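Local coordinates for protein Trypsin/factor XIIA inhibitor (Zea mays, PDB 1BEA) that inhibits mammalian trypsin and, specifically, activated Hageman factor (factor XIIa), and belongs to the cereal trypsin/alpha-amylase inhibitor family, at residues N15-C20 and T58-L63; R43-L48 and A102-A107. All blocks are in the same frame, centred on the assembly; numbering follows the deposited sequence.

Contact 1: N15-C20 and T58-L63; sequences NPLPSC and TALSIL
Pro16 and Leu63 bring the two backbones nearest, their CA atoms 6.7 Å apart, where a loop, residues 15-17, leading into the first turn of helix 18-29 faces one side of helix 56-65. Leu17 is the N-cap residue, and its carbonyl accepts the amide of Cys20 within the first turn; no hydrogen bond joins 15-20 to 58-63. The contact is carried mainly by aliphatic side-chain atoms, with one leucine methyl on two carbonyl oxygens. Leu63 reaches across with CG anti to its backbone N (chi1 173°) and forks: CD1 lies 3.8 Å from the carbonyl O of Pro16 and also close to that of Leu17, while CD2 meets CB of Cys20 at 3.9 Å. In return Leu17 sends CD1 between Ala59 and Leu60, 4.1 Å from CB of Ala59 and 3.9 Å from CD2 of Leu60. At the other end the Pro16 and Ile62 side chains cross at about a right angle, CG of the proline 3.7 Å from CG2 of the isoleucine. Ile51 touches both Leu17 and Ala59. This is part of the buried apolar core of the disulfide-rich, all-alpha fold of cereal trypsin/alpha-amylase inhibitors, where the loop leading into one helix packs on another.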
ATOM      1  N   ASN A  15       5.863  -8.358  -3.127  1.00 33.46           N
ATOM      2  CA  ASN A  15       5.788  -7.790  -1.788  1.00 37.63           C
ATOM      3  C   ASN A  15       5.992  -6.293  -1.926  1.00 32.96           C
ATOM      4  O   ASN A  15       7.006  -5.723  -1.545  1.00 39.13           O
ATOM      5  CB  ASN A  15       6.841  -8.471  -0.925  1.00 44.44           C
ATOM      6  CG  ASN A  15       6.395  -9.872  -0.534  1.00 57.18           C
ATOM      7  OD1 ASN A  15       5.219 -10.064  -0.148  1.00 63.04           O
ATOM      8  ND2 ASN A  15       7.293 -10.860  -0.652  1.00 54.54           N
ATOM      9  N   PRO A  16       4.987  -5.639  -2.465  1.00 26.09           N
ATOM     10  CA  PRO A  16       5.042  -4.205  -2.689  1.00 21.86           C
ATOM     11  C   PRO A  16       4.819  -3.283  -1.510  1.00 22.88           C
ATOM     12  O   PRO A  16       4.158  -3.634  -0.535  1.00 20.51           O
ATOM     13  CB  PRO A  16       3.968  -4.001  -3.747  1.00 21.01           C
ATOM     14  CG  PRO A  16       2.925  -4.959  -3.381  1.00 15.99           C
ATOM     15  CD  PRO A  16       3.684  -6.198  -2.870  1.00 24.16           C
ATOM     16  N   LEU A  17       5.360  -2.078  -1.652  1.00 20.84           N
ATOM     17  CA  LEU A  17       5.209  -1.003  -0.695  1.00 21.87           C
ATOM     18  C   LEU A  17       5.495  -1.434   0.762  1.00 21.63           C
ATOM     19  O   LEU A  17       4.723  -1.127   1.666  1.00 22.12           O
ATOM     20  CB  LEU A  17       3.779  -0.416  -0.853  1.00  9.73           C
ATOM     21  CG  LEU A  17       3.185  -0.184  -2.267  1.00 20.46           C
ATOM     22  CD1 LEU A  17       1.718   0.314  -2.155  1.00 14.87           C
ATOM     23  CD2 LEU A  17       3.992   0.835  -2.998  1.00 12.67           C
ATOM     24  N   PRO A  18       6.667  -2.078   1.009  1.00 22.63           N
ATOM     25  CA  PRO A  18       7.067  -2.553   2.343  1.00 20.33           C
ATOM     26  C   PRO A  18       7.031  -1.427   3.350  1.00 24.36           C
ATOM     27  O   PRO A  18       6.675  -1.656   4.499  1.00 26.28           O
ATOM     28  CB  PRO A  18       8.518  -3.037   2.169  1.00 20.31           C
ATOM     29  CG  PRO A  18       8.744  -3.177   0.718  1.00 23.03           C
ATOM     30  CD  PRO A  18       7.741  -2.284   0.006  1.00 22.13           C
ATOM     31  N   SER A  19       7.441  -0.225   2.928  1.00 18.83           N
ATOM     32  CA  SER A  19       7.474   0.935   3.828  1.00 21.97           C
ATOM     33  C   SER A  19       6.081   1.496   4.071  1.00 22.23           C
ATOM     34  O   SER A  19       5.835   2.179   5.076  1.00 23.43           O
ATOM     35  CB  SER A  19       8.318   2.080   3.249  1.00 20.35           C
ATOM     36  OG  SER A  19       9.712   1.831   3.326  1.00 22.28           O
ATOM     37  N   CYS A  20       5.170   1.267   3.134  1.00 16.72           N
ATOM     38  CA  CYS A  20       3.829   1.804   3.343  1.00  5.64           C
ATOM     39  C   CYS A  20       3.172   0.985   4.389  1.00 14.10           C
ATOM     40  O   CYS A  20       2.455   1.539   5.193  1.00 18.76           O
ATOM     41  CB  CYS A  20       3.038   1.760   2.064  1.00 18.00           C
ATOM     42  SG  CYS A  20       3.681   2.955   0.859  1.00 19.19           S
ATOM     43  N   THR A  58      -3.692  -0.426  -7.893  1.00 24.42           N
ATOM     44  CA  THR A  58      -3.611  -1.855  -7.773  1.00 26.67           C
ATOM     45  C   THR A  58      -2.567  -2.209  -6.708  1.00 26.64           C
ATOM     46  O   THR A  58      -2.788  -3.075  -5.871  1.00 22.27           O
ATOM     47  CB  THR A  58      -3.246  -2.429  -9.132  1.00 31.07           C
ATOM     48  OG1 THR A  58      -4.280  -2.080 -10.059  1.00 35.91           O
ATOM     49  CG2 THR A  58      -3.144  -3.942  -9.096  1.00 34.27           C
ATOM     50  N   ALA A  59      -1.425  -1.536  -6.738  1.00 21.88           N
ATOM     51  CA  ALA A  59      -0.390  -1.803  -5.757  1.00 19.83           C
ATOM     52  C   ALA A  59      -1.030  -1.595  -4.369  1.00 21.50           C
ATOM     53  O   ALA A  59      -0.919  -2.455  -3.509  1.00 21.84           O
ATOM     54  CB  ALA A  59       0.707  -0.851  -5.971  1.00 21.29           C
ATOM     55  N   LEU A  60      -1.708  -0.458  -4.177  1.00 19.00           N
ATOM     56  CA  LEU A  60      -2.390  -0.137  -2.919  1.00 21.92           C
ATOM     57  C   LEU A  60      -3.320  -1.271  -2.531  1.00 23.06           C
ATOM     58  O   LEU A  60      -3.346  -1.779  -1.381  1.00 29.93           O
ATOM     59  CB  LEU A  60      -3.246   1.109  -3.097  1.00 22.23           C
ATOM     60  CG  LEU A  60      -2.599   2.431  -2.782  1.00 24.63           C
ATOM     61  CD1 LEU A  60      -3.646   3.499  -2.426  1.00 31.30           C
ATOM     62  CD2 LEU A  60      -1.653   2.187  -1.644  1.00 29.68           C
ATOM     63  N   SER A  61      -4.119  -1.684  -3.496  1.00 19.70           N
ATOM     64  CA  SER A  61      -5.034  -2.770  -3.245  1.00 18.32           C
ATOM     65  C   SER A  61      -4.308  -4.077  -2.837  1.00 23.58           C
ATOM     66  O   SER A  61      -4.732  -4.813  -1.947  1.00 19.68           O
ATOM     67  CB  SER A  61      -5.869  -2.982  -4.478  1.00 24.12           C
ATOM     68  OG  SER A  61      -6.773  -4.044  -4.276  1.00 31.55           O
ATOM     69  N   ILE A  62      -3.203  -4.385  -3.479  1.00 23.55           N
ATOM     70  CA  ILE A  62      -2.510  -5.603  -3.105  1.00 22.23           C
ATOM     71  C   ILE A  62      -2.021  -5.439  -1.671  1.00 19.97           C
ATOM     72  O   ILE A  62      -2.118  -6.334  -0.860  1.00 25.71           O
ATOM     73  CB  ILE A  62      -1.367  -5.839  -4.083  1.00 24.85           C
ATOM     74  CG1 ILE A  62      -1.982  -6.336  -5.398  1.00 20.21           C
ATOM     75  CG2 ILE A  62      -0.316  -6.815  -3.478  1.00 24.48           C
ATOM     76  CD1 ILE A  62      -1.026  -6.515  -6.563  1.00 19.25           C
ATOM     77  N   LEU A  63      -1.529  -4.262  -1.345  1.00 18.07           N
ATOM     78  CA  LEU A  63      -1.065  -4.055  -0.007  1.00 18.24           C
ATOM     79  C   LEU A  63      -2.216  -4.164   0.974  1.00 20.28           C
ATOM     80  O   LEU A  63      -2.062  -4.799   2.017  1.00 21.28           O
ATOM     81  CB  LEU A  63      -0.371  -2.686   0.122  1.00 14.96           C
ATOM     82  CG  LEU A  63      -0.003  -2.344   1.568  1.00 24.45           C
ATOM     83  CD1 LEU A  63       1.306  -3.116   1.902  1.00 23.09           C
ATOM     84  CD2 LEU A  63       0.146  -0.809   1.816  1.00 14.67           C
TER

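Contact 2: R43-L48 and A102-A107; sequences RCCREL and AECNLA
Cys45 and Cys104 form a disulfide, one of the cross-links of the cereal inhibitor fold, which fastens the irregular segment 102-107 to helix 37-49. The CA atoms of the two cysteines are 5.3 Å apart. From Cys45, CB points at the opposing segment and lies 3.0 Å from SG of Cys104, a separation set by the bonding, and 3.8 Å from CB of Cys104; SG, placed beside the backbone N by a chi1 of -72°, completes the 2.0 Å bond to SG of Cys104. The torsion about that S-S bond is -92°, near the relaxed value for a disulfide. The Cys104 sulfur also comes within 4.3 Å of CD2 of Leu48, one helical turn after Cys44, whose own sulfur is bonded to Cys20. Backbone hydrogen bonds of Cys104 with Leu98 and of Leu106 with Val99 fold the loop after helix 88-95 back on itself. Beyond the disulfide, Leu106 supplies a second, non-covalent grip: its side chain runs at a slant to that of Leu48, which also touches Leu17 and Leu98. A single methyl does the touching, with CD1 of Leu106 3.9 Å from CB of Leu48 and equally 3.9 Å from the carbonyl O of Cys45.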
ATOM      1  N   ARG A  43       9.366   7.575   2.579  1.00 34.84           N
ATOM      2  CA  ARG A  43       9.779   6.271   2.073  1.00 30.56           C
ATOM      3  C   ARG A  43       8.648   5.449   1.465  1.00 27.87           C
ATOM      4  O   ARG A  43       8.852   4.705   0.507  1.00 31.20           O
ATOM      5  CB  ARG A  43      10.533   5.521   3.185  1.00 32.82           C
ATOM      6  CG  ARG A  43      11.819   6.251   3.623  1.00 29.01           C
ATOM      7  CD  ARG A  43      12.645   5.458   4.614  1.00 43.83           C
ATOM      8  NE  ARG A  43      12.427   4.018   4.476  1.00 52.41           N
ATOM      9  CZ  ARG A  43      13.119   3.230   3.648  1.00 56.63           C
ATOM     10  NH1 ARG A  43      14.078   3.754   2.887  1.00 59.25           N
ATOM     11  NH2 ARG A  43      12.849   1.920   3.572  1.00 49.93           N
ATOM     12  N   CYS A  44       7.450   5.579   2.011  1.00 23.38           N
ATOM     13  CA  CYS A  44       6.300   4.894   1.449  1.00 22.97           C
ATOM     14  C   CYS A  44       5.936   5.594   0.102  1.00 23.73           C
ATOM     15  O   CYS A  44       5.732   4.966  -0.936  1.00 23.94           O
ATOM     16  CB  CYS A  44       5.153   5.018   2.443  1.00 28.61           C
ATOM     17  SG  CYS A  44       3.509   4.776   1.716  1.00 25.62           S
ATOM     18  N   CYS A  45       5.874   6.919   0.146  1.00 26.68           N
ATOM     19  CA  CYS A  45       5.535   7.723  -1.025  1.00 24.96           C
ATOM     20  C   CYS A  45       6.516   7.412  -2.109  1.00 25.05           C
ATOM     21  O   CYS A  45       6.144   7.113  -3.215  1.00 24.46           O
ATOM     22  CB  CYS A  45       5.594   9.208  -0.695  1.00 27.63           C
ATOM     23  SG  CYS A  45       4.200   9.721   0.382  1.00 25.80           S
ATOM     24  N   ARG A  46       7.787   7.483  -1.780  1.00 23.02           N
ATOM     25  CA  ARG A  46       8.818   7.168  -2.752  1.00 26.25           C
ATOM     26  C   ARG A  46       8.555   5.821  -3.407  1.00 26.52           C
ATOM     27  O   ARG A  46       8.698   5.692  -4.622  1.00 28.06           O
ATOM     28  CB  ARG A  46      10.167   7.153  -2.056  1.00 33.77           C
ATOM     29  CG  ARG A  46      11.335   7.448  -2.953  1.00 52.28           C
ATOM     30  CD  ARG A  46      11.792   6.161  -3.598  1.00 65.26           C
ATOM     31  NE  ARG A  46      13.121   5.766  -3.151  1.00 77.47           N
ATOM     32  CZ  ARG A  46      13.428   4.557  -2.685  1.00 85.39           C
ATOM     33  NH1 ARG A  46      12.496   3.603  -2.598  1.00 87.24           N
ATOM     34  NH2 ARG A  46      14.677   4.298  -2.305  1.00 91.12           N
ATOM     35  N   GLU A  47       8.169   4.812  -2.625  1.00 18.75           N
ATOM     36  CA  GLU A  47       7.912   3.480  -3.178  1.00 20.94           C
ATOM     37  C   GLU A  47       6.687   3.413  -4.107  1.00 23.67           C
ATOM     38  O   GLU A  47       6.675   2.682  -5.116  1.00 22.38           O
ATOM     39  CB  GLU A  47       7.719   2.470  -2.036  1.00 22.52           C
ATOM     40  CG  GLU A  47       9.006   1.893  -1.562  1.00 22.54           C
ATOM     41  CD  GLU A  47       8.890   1.204  -0.212  1.00 27.79           C
ATOM     42  OE1 GLU A  47       7.754   0.922   0.240  1.00 20.84           O
ATOM     43  OE2 GLU A  47       9.949   0.943   0.392  1.00 21.05           O
ATOM     44  N   LEU A  48       5.647   4.148  -3.724  1.00 19.03           N
ATOM     45  CA  LEU A  48       4.413   4.212  -4.485  1.00 23.28           C
ATOM     46  C   LEU A  48       4.647   4.951  -5.807  1.00 25.98           C
ATOM     47  O   LEU A  48       4.064   4.622  -6.840  1.00 29.71           O
ATOM     48  CB  LEU A  48       3.354   4.939  -3.648  1.00 24.93           C
ATOM     49  CG  LEU A  48       1.844   4.830  -3.959  1.00 26.25           C
ATOM     50  CD1 LEU A  48       1.400   3.399  -4.255  1.00 20.08           C
ATOM     51  CD2 LEU A  48       1.085   5.384  -2.748  1.00 13.50           C
ATOM     52  N   ALA A 102      -3.499  14.581   0.484  1.00 37.80           N
ATOM     53  CA  ALA A 102      -3.360  14.704   1.942  1.00 35.48           C
ATOM     54  C   ALA A 102      -2.135  13.862   2.269  1.00 33.68           C
ATOM     55  O   ALA A 102      -1.308  14.213   3.111  1.00 31.95           O
ATOM     56  CB  ALA A 102      -4.572  14.122   2.631  1.00 32.71           C
ATOM     57  N   GLU A 103      -2.004  12.749   1.560  1.00 28.00           N
ATOM     58  CA  GLU A 103      -0.876  11.889   1.796  1.00 25.52           C
ATOM     59  C   GLU A 103       0.220  12.034   0.748  1.00 25.05           C
ATOM     60  O   GLU A 103       0.888  13.036   0.719  1.00 25.93           O
ATOM     61  CB  GLU A 103      -1.378  10.462   1.926  1.00 26.80           C
ATOM     62  CG  GLU A 103      -2.357  10.281   3.099  1.00 25.36           C
ATOM     63  CD  GLU A 103      -1.685  10.475   4.459  1.00 34.60           C
ATOM     64  OE1 GLU A 103      -0.450  10.260   4.570  1.00 25.78           O
ATOM     65  OE2 GLU A 103      -2.389  10.838   5.427  1.00 32.99           O
ATOM     66  N   CYS A 104       0.414  11.061  -0.135  1.00 28.92           N
ATOM     67  CA  CYS A 104       1.524  11.157  -1.096  1.00 25.87           C
ATOM     68  C   CYS A 104       1.279  12.042  -2.293  1.00 28.84           C
ATOM     69  O   CYS A 104       2.217  12.449  -2.970  1.00 27.12           O
ATOM     70  CB  CYS A 104       1.915   9.755  -1.601  1.00 25.29           C
ATOM     71  SG  CYS A 104       2.656   8.646  -0.355  1.00 25.67           S
ATOM     72  N   ASN A 105       0.017  12.333  -2.558  1.00 31.87           N
ATOM     73  CA  ASN A 105      -0.383  13.146  -3.708  1.00 32.16           C
ATOM     74  C   ASN A 105       0.214  12.667  -5.022  1.00 32.55           C
ATOM     75  O   ASN A 105       0.971  13.382  -5.692  1.00 25.99           O
ATOM     76  CB  ASN A 105      -0.028  14.604  -3.520  1.00 30.17           C
ATOM     77  CG  ASN A 105      -0.823  15.477  -4.435  1.00 33.74           C
ATOM     78  OD1 ASN A 105      -0.518  16.638  -4.615  1.00 41.74           O
ATOM     79  ND2 ASN A 105      -1.870  14.911  -5.027  1.00 35.37           N
ATOM     80  N   LEU A 106      -0.165  11.454  -5.399  1.00 32.88           N
ATOM     81  CA  LEU A 106       0.344  10.880  -6.633  1.00 33.69           C
ATOM     82  C   LEU A 106      -0.788  10.544  -7.596  1.00 34.69           C
ATOM     83  O   LEU A 106      -1.809   9.975  -7.201  1.00 32.16           O
ATOM     84  CB  LEU A 106       1.131   9.611  -6.328  1.00 30.12           C
ATOM     85  CG  LEU A 106       2.493   9.865  -5.706  1.00 24.81           C
ATOM     86  CD1 LEU A 106       2.934   8.645  -4.920  1.00 26.31           C
ATOM     87  CD2 LEU A 106       3.464  10.219  -6.819  1.00 20.14           C
ATOM     88  N   ALA A 107      -0.577  10.895  -8.861  1.00 34.04           N
ATOM     89  CA  ALA A 107      -1.554  10.637  -9.910  1.00 33.43           C
ATOM     90  C   ALA A 107      -1.656   9.125 -10.229  1.00 33.69           C
ATOM     91  O   ALA A 107      -0.674   8.384 -10.152  1.00 37.29           O
ATOM     92  CB  ALA A 107      -1.159  11.440 -11.187  1.00 27.65           C
TER

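In the fold
Contact 1 is wholly buried, its centre about 3 Å from that of the chain, whereas contact 2 is partly buried and centred about 10 Å from it. The chemistry follows: 15-20 and 58-63 meet through van der Waals contacts, nearly all between aliphatic groups, with no hydrogen bond, while 43-48 and 102-107 combine a covalent bond with a few leucine contacts. Contact 1 sets the start of helix 18-29 on helix 56-65; contact 2 sets a late loop on helix 37-49. The contacts' centres lie 11 Å apart, with the Cys20-Cys44 bridge as the covalent tie, and OE1 of Glu47 probably accepts a hydrogen bond from the amide of Ser19.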